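AlkD2 (Streptococcus mutans, PDB 6M9M) is of unknown function, belongs to the HEAT-like repeat family of DNA glycosylases, and binds the nucleotide inosine-5'-monophosphate. Local coordinates at residues A[86-89]-A[90-93]; A[115-119]-A[120-124]; A[157-160]-A[161-165]. All coordinates share one frame; numbering follows the deposited sequence.

How the contacts relate
The three contacts follow one another along the chain, each in the opening turns of a different helix: contact 1 on helix 85-102, contact 2 in the loop before helix 120-129 and its first turn, contact 3 at the start of helix 159-175. Centres lie about 13 Å apart between contacts 1 and 2, 10 Å between 2 and 3, and 15 Å between 1 and 3. They touch directly. A salt bridge joins Glu89 OE2 to Arg124 NH2 at 2.9 Å, Leu120 packs on Tyr160 and Val161, and Tyr160 OH meets Gln88 CB. Neighbouring helices of the all-helical HEAT-like array are thus joined close to the bound nucleotide, which contact 1 grips directly.

Contact 1: residues A[86-89]-A[90-93]; sequences RVQE and VLAK. With IMP (inosinic acid), chain B.
Val90 packs back onto the turn before it, its CG2 methyl 3.5 Å from Arg86 O, the same carbonyl that accepts a bond from Val90 N at 3.2 Å. Leu91 and Gln88 lie side by side and point the same way. In Gln88, CG stands beside the backbone N, and a bend at chi2 (-72°) brings OE1 to 3.8 Å from Leu91 CD2, while NE2 is held by the carbonyls of Asp82 and Ser80. Lys93 lays its CG 3.6 Å from Glu89 O, and its ammonium makes a cation-pi contact with Phe20. The carboxylate of Glu89 looks elsewhere, to a salt bridge with Arg124. The backbone beneath repeats the i to i+4 bonds of an alpha-helix, with Leu91 N to Val87 O at 2.9 Å.

Arg86 leaves this helix extended from CG to NE, and a turn at chi4 sets its guanidinium edge-on to the nucleotide, the phosphorus lying in its plane. NH1 of Arg86 hydrogen-bonds IMP O3P at 2.7 Å (169°). A second hydrogen bond, equally straight, runs from Arg86 NH2 to IMP O2P at 3.0 Å (173°). His18 and Gly19 also hydrogen-bond the nucleotide. Arginine suits this place because its two terminal nitrogens match two phosphate oxygens; such a paired grip would restrain the phosphate's rotation and probably balance part of its charge.

Contact 2: residues A[115-119]-A[120-124]; sequences LKSSN and LHTRR
Asn119 and His121 meet through one oxygen, Asn119 OD1, which receives two hydrogen bonds. As N-cap of helix 120-129, Asn119 accepts from His121 N at 2.8 Å, the donor tilted 33° from the amide plane. The ring brings the second bond: His121 ND1 reaches the same oxygen at 3.0 Å, in the carbonyl plane and on a lone pair. Because an amide oxygen can only accept, ND1 must carry the hydrogen of this bond. With CG anti to its own backbone N (chi1 -171°), Asn119 turns its short amide forward over the opening turn. Asparagine suits a cap because its carbonyl can satisfy amide hydrogens that no preceding turn can serve. Just upstream, in one of two conformers of Ser117, its OG accepts from Asn119 N at 3.1 Å, forming an ST turn.

Arg123 ties the loop to the helix through its guanidinium. Bent at chi3 (-61°), it turns back so that NH1 meets Ser117 O at 2.9 Å, close to the guanidinium plane, with a weaker bond to Ser118 O. NE forms a salt bridge with Asp156. A water accepts from Leu120 N and gives a weak bond to Ser118 O.

Nonpolar packing fills in between. A methyl of Leu120, CD1, sits 3.6 Å above the centre of the His121 ring. In the same conformer of Ser117, Thr122 CG2 lies against its CB, while Thr122 OG1 bonds to Arg76 O.

The whole forms the bend from helix 108-115 into helix 120-129. Leu120 and Arg124 rest against Tyr160 and Val161 of helix 159-175, and Arg124 also pairs with Glu89 of helix 85-102.

Contact 3: residues A[157-160]-A[161-165]; sequences VSEY and VRKSV
Ser158 and Val161 meet at the start of helix 159-175, where Ser158 is the N-cap. Its hydroxyl, anti to the backbone N, hangs over the first turn, and OG accepts from Val161 N at 3.1 Å in an almost straight bond (171°). Serine suits the place because its short side chain can reach an amide of the first turn. Val161 CG2 packs against Ser158, 3.7 Å from its CB.

Arg162 bends back along the helix. CG starts beside the backbone N, and the turn at chi3 (-58°) lays one guanidinium face over Glu159 CA, 3.6 Å from the plane. Val157 O sits at the guanidinium's edge and in its plane. Asp156 O bonds to NH1 and Gln196 OE1 to NE. One water accepts from Arg162 NH2 at 2.9 Å and gives a weak bond to Val157 O. A guanidinium, with donors on three nitrogens, suits this place beside several acceptors.

Glu159 is extended instead, its CG anti to its backbone N (chi1 -174°), and crosses the Arg162 side chain at about a right angle. The two groups touch through Glu159 CB, 3.6 Å from Arg162 NH2, rather than through their charged ends, which a second water links by accepting from Arg162 NH2 and giving a weak bond to Glu159 OE2. Glu159 OE2 is also bonded to Gln196 NE2 and stands 4.3 Å from Lys163 NZ, beyond a salt bridge.

Ser158 thus caps the first turn, while Asp156 O, Gln196 and water serve the arginine. The nearby carboxylate of Glu159 would probably also moderate the charges of Arg162 and Lys163 without a direct salt bridge to either.

Contact 1: residues A[86-89]-A[90-93]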
ATOM      1  N   ARG A  86       3.262  -1.595  11.590  0.92  9.86           N
ATOM      2  CA  ARG A  86       2.148  -2.494  11.269  0.92  9.89           C
ATOM      3  C   ARG A  86       0.976  -1.716  10.686  0.92  9.82           C
ATOM      4  O   ARG A  86       0.294  -2.200   9.781  0.92 10.16           O
ATOM      5  CB  ARG A  86       1.748  -3.303  12.497  0.92 11.63           C
ATOM      6  CG  ARG A  86       2.828  -4.300  12.885  0.92 12.78           C
ATOM      7  CD  ARG A  86       2.495  -5.042  14.180  0.92 14.29           C
ATOM      8  NE  ARG A  86       3.531  -6.018  14.539  0.92 16.49           N
ATOM      9  CZ  ARG A  86       3.653  -7.223  13.997  0.92 18.54           C
ATOM     10  NH1 ARG A  86       2.787  -7.649  13.093  0.92 19.08           N
ATOM     11  NH2 ARG A  86       4.645  -8.012  14.369  0.92 21.02           N
ATOM     12  N   VAL A  87       0.728  -0.503  11.188  1.00  9.78           N
ATOM     13  CA  VAL A  87      -0.278   0.362  10.570  1.00  9.52           C
ATOM     14  C   VAL A  87       0.135   0.712   9.145  1.00  8.43           C
ATOM     15  O   VAL A  87      -0.699   0.731   8.233  1.00  9.31           O
ATOM     16  CB  VAL A  87      -0.535   1.621  11.421  1.00  9.78           C
ATOM     17  CG1 VAL A  87      -1.531   2.532  10.721  1.00 10.25           C
ATOM     18  CG2 VAL A  87      -1.035   1.255  12.822  1.00  9.95           C
ATOM     19  N   GLN A  88       1.429   0.984   8.927  1.00  8.88           N
ATOM     20  CA  GLN A  88       1.901   1.253   7.565  1.00  8.84           C
ATOM     21  C   GLN A  88       1.638   0.074   6.627  1.00  8.60           C
ATOM     22  O   GLN A  88       1.272   0.272   5.466  1.00  9.11           O
ATOM     23  CB  GLN A  88       3.377   1.627   7.554  1.00  9.14           C
ATOM     24  CG  GLN A  88       3.685   2.935   8.230  1.00  9.58           C
ATOM     25  CD  GLN A  88       3.226   4.153   7.452  1.00  9.77           C
ATOM     26  OE1 GLN A  88       2.949   4.082   6.254  1.00 10.64           O
ATOM     27  NE2 GLN A  88       3.180   5.294   8.125  1.00 10.34           N
ATOM     28  N   GLU A  89       1.805  -1.160   7.110  1.00  9.31           N
ATOM     29  CA  GLU A  89       1.483  -2.297   6.260  1.00  8.91           C
ATOM     30  C   GLU A  89       0.002  -2.321   5.906  1.00 10.07           C
ATOM     31  O   GLU A  89      -0.363  -2.638   4.774  1.00 10.33           O
ATOM     32  CB  GLU A  89       1.875  -3.611   6.929  1.00 10.61           C
ATOM     33  CG  GLU A  89       3.374  -3.799   7.120  1.00 12.80           C
ATOM     34  CD  GLU A  89       4.176  -3.859   5.808  1.00 14.39           C
ATOM     35  OE1 GLU A  89       3.601  -4.068   4.711  1.00 17.83           O
ATOM     36  OE2 GLU A  89       5.401  -3.669   5.866  1.00 16.23           O
ATOM     37  N   VAL A  90      -0.869  -1.961   6.849  1.00  9.59           N
ATOM     38  CA  VAL A  90      -2.297  -1.909   6.541  1.00  9.07           C
ATOM     39  C   VAL A  90      -2.596  -0.793   5.548  1.00  8.61           C
ATOM     40  O   VAL A  90      -3.456  -0.950   4.683  1.00  9.02           O
ATOM     41  CB  VAL A  90      -3.146  -1.817   7.819  1.00  9.83           C
ATOM     42  CG1 VAL A  90      -4.625  -1.733   7.467  1.00 10.93           C
ATOM     43  CG2 VAL A  90      -2.901  -3.054   8.669  1.00 11.06           C
ATOM     44  N   LEU A  91      -1.889   0.351   5.644  1.00  8.58           N
ATOM     45  CA  LEU A  91      -2.084   1.419   4.652  1.00  8.98           C
ATOM     46  C   LEU A  91      -1.850   0.910   3.230  1.00  8.68           C
ATOM     47  O   LEU A  91      -2.605   1.254   2.314  1.00  8.76           O
ATOM     48  CB  LEU A  91      -1.185   2.623   4.959  1.00  8.74           C
ATOM     49  CG  LEU A  91      -1.249   3.781   3.964  1.00  8.96           C
ATOM     50  CD1 LEU A  91      -2.648   4.371   3.858  1.00  9.52           C
ATOM     51  CD2 LEU A  91      -0.232   4.855   4.330  1.00 10.17           C
ATOM     52  N   ALA A  92      -0.799   0.110   3.020  1.00  8.21           N
ATOM     53  CA  ALA A  92      -0.546  -0.457   1.702  1.00  8.29           C
ATOM     54  C   ALA A  92      -1.724  -1.313   1.244  1.00  8.48           C
ATOM     55  O   ALA A  92      -2.124  -1.257   0.072  1.00  8.94           O
ATOM     56  CB  ALA A  92       0.751  -1.268   1.740  1.00  8.96           C
ATOM     57  N   LYS A  93      -2.273  -2.131   2.147  1.00  8.68           N
ATOM     58  CA  LYS A  93      -3.419  -2.972   1.810  1.00  8.71           C
ATOM     59  C   LYS A  93      -4.651  -2.134   1.509  1.00  9.11           C
ATOM     60  O   LYS A  93      -5.429  -2.460   0.601  1.00 10.02           O
ATOM     61  CB  LYS A  93      -3.718  -3.928   2.963  1.00  9.75           C
ATOM     62  CG  LYS A  93      -2.609  -4.931   3.209  1.00 11.18           C
ATOM     63  CD  LYS A  93      -2.827  -5.803   4.425  1.00 13.90           C
ATOM     64  CE  LYS A  93      -1.562  -6.566   4.790  1.00 18.43           C
ATOM     65  NZ  LYS A  93      -1.192  -7.541   3.731  1.00 21.59           N
TER
HETATM   66  P   IMP B 301       4.144 -10.925  11.762  1.00 26.52           P
HETATM   67  O1P IMP B 301       3.800 -12.399  11.776  1.00 27.38           O
HETATM   68  O2P IMP B 301       4.999 -10.579  12.956  1.00 25.25           O
HETATM   69  O3P IMP B 301       2.793 -10.078  11.821  1.00 23.86           O
HETATM   70  O5' IMP B 301       4.949 -10.647  10.427  1.00 35.35           O
HETATM   71  C5' IMP B 301       5.373  -9.337  10.079  1.00 42.42           C
HETATM   72  C4' IMP B 301       6.774  -9.384   9.536  1.00 48.85           C
HETATM   73  O4' IMP B 301       7.123  -8.243   9.004  1.00 51.68           O
HETATM   74  C3' IMP B 301       7.838  -9.670  10.762  1.00 51.85           C
HETATM   75  O3' IMP B 301       8.903 -10.606  10.302  1.00 52.34           O
HETATM   76  C2' IMP B 301       8.344  -8.557  11.038  1.00 53.83           C
HETATM   77  O2' IMP B 301       9.695  -8.765  11.665  1.00 55.01           O
HETATM   78  C1' IMP B 301       8.474  -7.864   9.623  1.00 53.91           C
HETATM   79  N9  IMP B 301       8.635  -6.561   9.540  1.00 56.07           N
HETATM   80  C8  IMP B 301       8.445  -5.681   8.525  1.00 56.89           C
HETATM   81  N7  IMP B 301       8.808  -4.453   8.962  1.00 57.40           N
HETATM   82  C5  IMP B 301       9.241  -4.566  10.244  1.00 57.70           C
HETATM   83  C6  IMP B 301       9.720  -3.593  11.133  1.00 58.55           C
HETATM   84  O6  IMP B 301       9.788  -2.217  10.669  1.00 58.83           O
HETATM   85  N1  IMP B 301      10.091  -3.938  12.360  1.00 58.82           N
HETATM   86  C2  IMP B 301      10.003  -5.251  12.748  1.00 58.54           C
HETATM   87  N3  IMP B 301       9.534  -6.203  11.871  1.00 57.71           N
HETATM   88  C4  IMP B 301       9.150  -5.873  10.615  1.00 57.12           C

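Contact 2: residues A[115-119]-A[120-124]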
ATOM      1  N   LEU A 115       2.747   7.641  -5.983  1.00  8.82           N
ATOM      2  CA  LEU A 115       4.152   7.362  -6.253  1.00  9.22           C
ATOM      3  C   LEU A 115       5.006   8.628  -6.294  1.00 10.17           C
ATOM      4  O   LEU A 115       6.222   8.541  -6.081  1.00 11.03           O
ATOM      5  CB  LEU A 115       4.298   6.618  -7.586  1.00  9.49           C
ATOM      6  CG  LEU A 115       3.746   5.207  -7.673  1.00  9.72           C
ATOM      7  CD1 LEU A 115       3.740   4.742  -9.125  1.00 10.73           C
ATOM      8  CD2 LEU A 115       4.554   4.260  -6.812  1.00 11.09           C
ATOM      9  N   LYS A 116       4.398   9.789  -6.542  1.00 11.04           N
ATOM     10  CA  LYS A 116       5.106  11.063  -6.611  0.68 12.65           C
ATOM     11  C   LYS A 116       4.926  11.909  -5.354  1.00 12.46           C
ATOM     12  O   LYS A 116       5.412  13.041  -5.304  1.00 14.76           O
ATOM     13  CB  LYS A 116       4.663  11.837  -7.855  1.00 15.59           C
ATOM     14  CG  LYS A 116       5.095  11.167  -9.155  1.00 20.52           C
ATOM     15  CD  LYS A 116       4.594  11.892 -10.386  0.68 24.52           C
ATOM     16  CE  LYS A 116       4.854  11.065 -11.640  0.68 27.07           C
ATOM     17  NZ  LYS A 116       6.280  10.648 -11.751  0.68 28.76           N
ATOM     18  N   SER A 117       4.289  11.368  -4.323  1.00 11.63           N
ATOM     19  CA  SER A 117       4.003  12.122  -3.116  1.00 12.89           C
ATOM     20  C   SER A 117       5.264  12.455  -2.327  1.00 12.67           C
ATOM     21  O   SER A 117       6.281  11.771  -2.406  1.00 13.17           O
ATOM     22  CB  SER A 117       3.108  11.305  -2.185  0.80 15.29           C
ATOM     23  OG  SER A 117       3.163  11.833  -0.869  0.80 16.38           O
ATOM     24  N   SER A 118       5.159  13.504  -1.510  1.00 12.84           N
ATOM     25  CA  SER A 118       6.278  13.966  -0.702  1.00 13.74           C
ATOM     26  C   SER A 118       6.609  13.011   0.442  1.00 12.66           C
ATOM     27  O   SER A 118       7.759  12.952   0.867  1.00 13.55           O
ATOM     28  CB  SER A 118       5.977  15.371  -0.144  1.00 16.18           C
ATOM     29  OG  SER A 118       4.789  15.370   0.662  1.00 18.75           O
ATOM     30  N   ASN A 119       5.630  12.286   0.974  1.00 12.02           N
ATOM     31  CA  ASN A 119       5.841  11.424   2.131  1.00 10.76           C
ATOM     32  C   ASN A 119       6.303  10.061   1.632  1.00  9.90           C
ATOM     33  O   ASN A 119       5.604   9.410   0.852  1.00  9.91           O
ATOM     34  CB  ASN A 119       4.564  11.324   2.968  1.00 11.95           C
ATOM     35  CG  ASN A 119       4.765  10.609   4.301  1.00 14.14           C
ATOM     36  OD1 ASN A 119       5.601   9.716   4.456  1.00 13.59           O
ATOM     37  ND2 ASN A 119       3.965  10.995   5.272  1.00 17.77           N
ATOM     38  N   LEU A 120       7.486   9.645   2.069  1.00  9.86           N
ATOM     39  CA  LEU A 120       8.012   8.353   1.674  1.00  9.83           C
ATOM     40  C   LEU A 120       7.050   7.216   2.004  1.00  9.62           C
ATOM     41  O   LEU A 120       7.038   6.202   1.304  1.00  9.22           O
ATOM     42  CB  LEU A 120       9.382   8.137   2.321  1.00  9.79           C
ATOM     43  CG  LEU A 120       9.423   7.941   3.850  1.00 10.58           C
ATOM     44  CD1 LEU A 120       9.246   6.475   4.246  1.00 11.36           C
ATOM     45  CD2 LEU A 120      10.701   8.487   4.436  1.00 11.67           C
ATOM     46  N   HIS A 121       6.232   7.365   3.052  1.00  9.01           N
ATOM     47  CA  HIS A 121       5.288   6.307   3.390  1.00  8.88           C
ATOM     48  C   HIS A 121       4.153   6.221   2.381  1.00  9.01           C
ATOM     49  O   HIS A 121       3.617   5.134   2.151  1.00  9.58           O
ATOM     50  CB  HIS A 121       4.733   6.516   4.794  1.00  9.98           C
ATOM     51  CG  HIS A 121       5.767   6.411   5.868  1.00 11.74           C
ATOM     52  ND1 HIS A 121       6.379   7.516   6.411  1.00 14.55           N
ATOM     53  CD2 HIS A 121       6.329   5.333   6.468  1.00 12.70           C
ATOM     54  CE1 HIS A 121       7.261   7.125   7.314  1.00 15.00           C
ATOM     55  NE2 HIS A 121       7.252   5.806   7.366  1.00 14.00           N
ATOM     56  N   THR A 122       3.772   7.348   1.786  1.00  8.61           N
ATOM     57  CA  THR A 122       2.775   7.320   0.718  1.00  9.18           C
ATOM     58  C   THR A 122       3.327   6.592  -0.500  1.00  8.30           C
ATOM     59  O   THR A 122       2.654   5.740  -1.087  1.00  8.90           O
ATOM     60  CB  THR A 122       2.390   8.756   0.351  1.00  9.19           C
ATOM     61  OG1 THR A 122       1.956   9.466   1.525  1.00  9.62           O
ATOM     62  CG2 THR A 122       1.289   8.788  -0.710  1.00  9.38           C
ATOM     63  N   ARG A 123       4.567   6.904  -0.881  1.00  8.40           N
ATOM     64  CA  ARG A 123       5.176   6.254  -2.036  1.00  8.63           C
ATOM     65  C   ARG A 123       5.322   4.757  -1.800  1.00  9.15           C
ATOM     66  O   ARG A 123       5.008   3.950  -2.685  1.00  9.50           O
ATOM     67  CB  ARG A 123       6.546   6.883  -2.315  1.00  8.58           C
ATOM     68  CG  ARG A 123       6.489   8.380  -2.596  1.00  9.21           C
ATOM     69  CD  ARG A 123       7.743   8.931  -3.236  1.00 10.05           C
ATOM     70  NE  ARG A 123       8.964   8.785  -2.455  1.00 10.30           N
ATOM     71  CZ  ARG A 123       9.333   9.587  -1.465  1.00 10.65           C
ATOM     72  NH1 ARG A 123       8.536  10.576  -1.064  1.00 10.76           N
ATOM     73  NH2 ARG A 123      10.486   9.381  -0.866  1.00 11.28           N
ATOM     74  N   ARG A 124       5.764   4.368  -0.596  1.00  8.47           N
ATOM     75  CA  ARG A 124       5.951   2.951  -0.297  1.00  8.58           C
ATOM     76  C   ARG A 124       4.615   2.223  -0.228  1.00  8.62           C
ATOM     77  O   ARG A 124       4.524   1.064  -0.632  1.00  9.39           O
ATOM     78  CB  ARG A 124       6.735   2.785   1.012  1.00  9.01           C
ATOM     79  CG  ARG A 124       7.254   1.370   1.289  1.00  9.66           C
ATOM     80  CD  ARG A 124       6.261   0.538   2.089  1.00 10.28           C
ATOM     81  NE  ARG A 124       6.873  -0.714   2.521  1.00 11.48           N
ATOM     82  CZ  ARG A 124       6.246  -1.665   3.208  1.00 11.88           C
ATOM     83  NH1 ARG A 124       4.973  -1.511   3.527  1.00 11.55           N
ATOM     84  NH2 ARG A 124       6.888  -2.771   3.556  1.00 12.75           N
TER
HETATM   85  O   HOH W   1       9.029  11.532   3.729  1.00 16.99           O

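Contact 3: residues A[157-160]-A[161-165]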
ATOM      1  N   VAL A 157      14.950   8.649  -2.446  1.00 12.05           N
ATOM      2  CA  VAL A 157      15.795   9.005  -1.313  1.00 12.39           C
ATOM      3  C   VAL A 157      15.632   8.058  -0.128  1.00 11.68           C
ATOM      4  O   VAL A 157      16.523   7.974   0.714  1.00 14.20           O
ATOM      5  CB  VAL A 157      15.547  10.467  -0.870  1.00 14.36           C
ATOM      6  CG1 VAL A 157      15.817  11.445  -2.012  1.00 17.20           C
ATOM      7  CG2 VAL A 157      14.144  10.646  -0.318  1.00 15.29           C
ATOM      8  N   SER A 158      14.523   7.334  -0.034  1.00 10.52           N
ATOM      9  CA  SER A 158      14.195   6.529   1.135  1.00 10.70           C
ATOM     10  C   SER A 158      14.573   5.069   0.922  1.00  9.94           C
ATOM     11  O   SER A 158      14.133   4.444  -0.041  1.00  9.78           O
ATOM     12  CB  SER A 158      12.689   6.615   1.395  1.00 10.97           C
ATOM     13  OG  SER A 158      12.247   5.569   2.233  1.00 11.94           O
ATOM     14  N   GLU A 159      15.348   4.510   1.853  1.00 11.59           N
ATOM     15  CA  GLU A 159      15.695   3.092   1.769  1.00 12.02           C
ATOM     16  C   GLU A 159      14.458   2.204   1.877  1.00 11.81           C
ATOM     17  O   GLU A 159      14.365   1.160   1.219  1.00 12.05           O
ATOM     18  CB  GLU A 159      16.724   2.705   2.831  1.00 14.91           C
ATOM     19  CG  GLU A 159      17.208   1.271   2.651  1.00 20.07           C
ATOM     20  CD  GLU A 159      18.376   0.928   3.540  1.00 24.38           C
ATOM     21  OE1 GLU A 159      18.474   1.497   4.645  1.00 26.88           O
ATOM     22  OE2 GLU A 159      19.203   0.091   3.126  1.00 26.42           O
ATOM     23  N   TYR A 160      13.502   2.597   2.716  1.00 11.89           N
ATOM     24  CA  TYR A 160      12.249   1.869   2.863  1.00 11.26           C
ATOM     25  C   TYR A 160      11.535   1.766   1.528  1.00 10.97           C
ATOM     26  O   TYR A 160      11.064   0.694   1.142  1.00 11.36           O
ATOM     27  CB  TYR A 160      11.413   2.632   3.896  1.00 12.35           C
ATOM     28  CG  TYR A 160      10.060   2.067   4.314  1.00 12.31           C
ATOM     29  CD1 TYR A 160       9.961   0.852   4.975  1.00 12.92           C
ATOM     30  CD2 TYR A 160       8.901   2.821   4.167  1.00 12.92           C
ATOM     31  CE1 TYR A 160       8.724   0.372   5.424  1.00 13.44           C
ATOM     32  CE2 TYR A 160       7.684   2.363   4.612  1.00 13.03           C
ATOM     33  CZ  TYR A 160       7.592   1.140   5.237  1.00 13.93           C
ATOM     34  OH  TYR A 160       6.348   0.724   5.692  1.00 15.65           O
ATOM     35  N   VAL A 161      11.448   2.879   0.807  1.00 10.07           N
ATOM     36  CA  VAL A 161      10.874   2.858  -0.532  1.00  9.83           C
ATOM     37  C   VAL A 161      11.696   1.961  -1.452  1.00  9.13           C
ATOM     38  O   VAL A 161      11.150   1.128  -2.182  1.00  9.61           O
ATOM     39  CB  VAL A 161      10.742   4.285  -1.093  1.00  9.71           C
ATOM     40  CG1 VAL A 161      10.254   4.233  -2.544  1.00 10.95           C
ATOM     41  CG2 VAL A 161       9.765   5.114  -0.255  1.00 10.28           C
ATOM     42  N   ARG A 162      13.023   2.143  -1.461  1.00  8.82           N
ATOM     43  CA  ARG A 162      13.858   1.422  -2.420  1.00  9.40           C
ATOM     44  C   ARG A 162      13.761  -0.090  -2.255  1.00  9.85           C
ATOM     45  O   ARG A 162      13.819  -0.826  -3.242  1.00 10.28           O
ATOM     46  CB  ARG A 162      15.316   1.864  -2.334  1.00 10.13           C
ATOM     47  CG  ARG A 162      15.569   3.289  -2.770  1.00 10.54           C
ATOM     48  CD  ARG A 162      17.044   3.579  -2.974  1.00 11.92           C
ATOM     49  NE  ARG A 162      17.868   3.333  -1.793  1.00 12.81           N
ATOM     50  CZ  ARG A 162      18.087   4.201  -0.807  1.00 13.01           C
ATOM     51  NH1 ARG A 162      17.526   5.398  -0.818  1.00 11.75           N
ATOM     52  NH2 ARG A 162      18.885   3.869   0.204  1.00 15.03           N
ATOM     53  N   LYS A 163      13.632  -0.579  -1.016  1.00  9.78           N
ATOM     54  CA  LYS A 163      13.488  -2.019  -0.826  1.00 11.05           C
ATOM     55  C   LYS A 163      12.202  -2.520  -1.462  1.00 10.18           C
ATOM     56  O   LYS A 163      12.186  -3.576  -2.102  1.00 11.13           O
ATOM     57  CB  LYS A 163      13.534  -2.356   0.659  1.00 14.14           C
ATOM     58  CG  LYS A 163      14.927  -2.183   1.248  1.00 19.51           C
ATOM     59  CD  LYS A 163      14.976  -2.538   2.715  1.00 24.76           C
ATOM     60  CE  LYS A 163      16.410  -2.578   3.215  1.00 29.16           C
ATOM     61  NZ  LYS A 163      16.486  -2.900   4.663  1.00 33.96           N
ATOM     62  N   SER A 164      11.116  -1.761  -1.329  1.00  9.70           N
ATOM     63  CA  SER A 164       9.857  -2.135  -1.974  1.00  9.94           C
ATOM     64  C   SER A 164       9.965  -2.068  -3.496  1.00  9.61           C
ATOM     65  O   SER A 164       9.467  -2.953  -4.197  1.00 10.80           O
ATOM     66  CB  SER A 164       8.764  -1.229  -1.427  0.56 10.00           C
ATOM     67  OG  SER A 164       7.508  -1.548  -1.941  0.56  8.90           O
ATOM     68  N   VAL A 165      10.639  -1.050  -4.015  1.00  8.92           N
ATOM     69  CA  VAL A 165      10.842  -0.905  -5.455  1.00  8.74           C
ATOM     70  C   VAL A 165      11.618  -2.091  -6.006  1.00  8.89           C
ATOM     71  O   VAL A 165      11.212  -2.720  -6.986  1.00  9.69           O
ATOM     72  CB  VAL A 165      11.576   0.419  -5.739  1.00  9.01           C
ATOM     73  CG1 VAL A 165      12.037   0.513  -7.186  1.00 10.23           C
ATOM     74  CG2 VAL A 165      10.697   1.603  -5.397  1.00 10.41           C
TER
HETATM   75  O   HOH W   2      19.016   6.079   2.018  1.00 25.25           O
HETATM   76  O   HOH W   3      21.269   1.917   0.975  1.00 34.60           O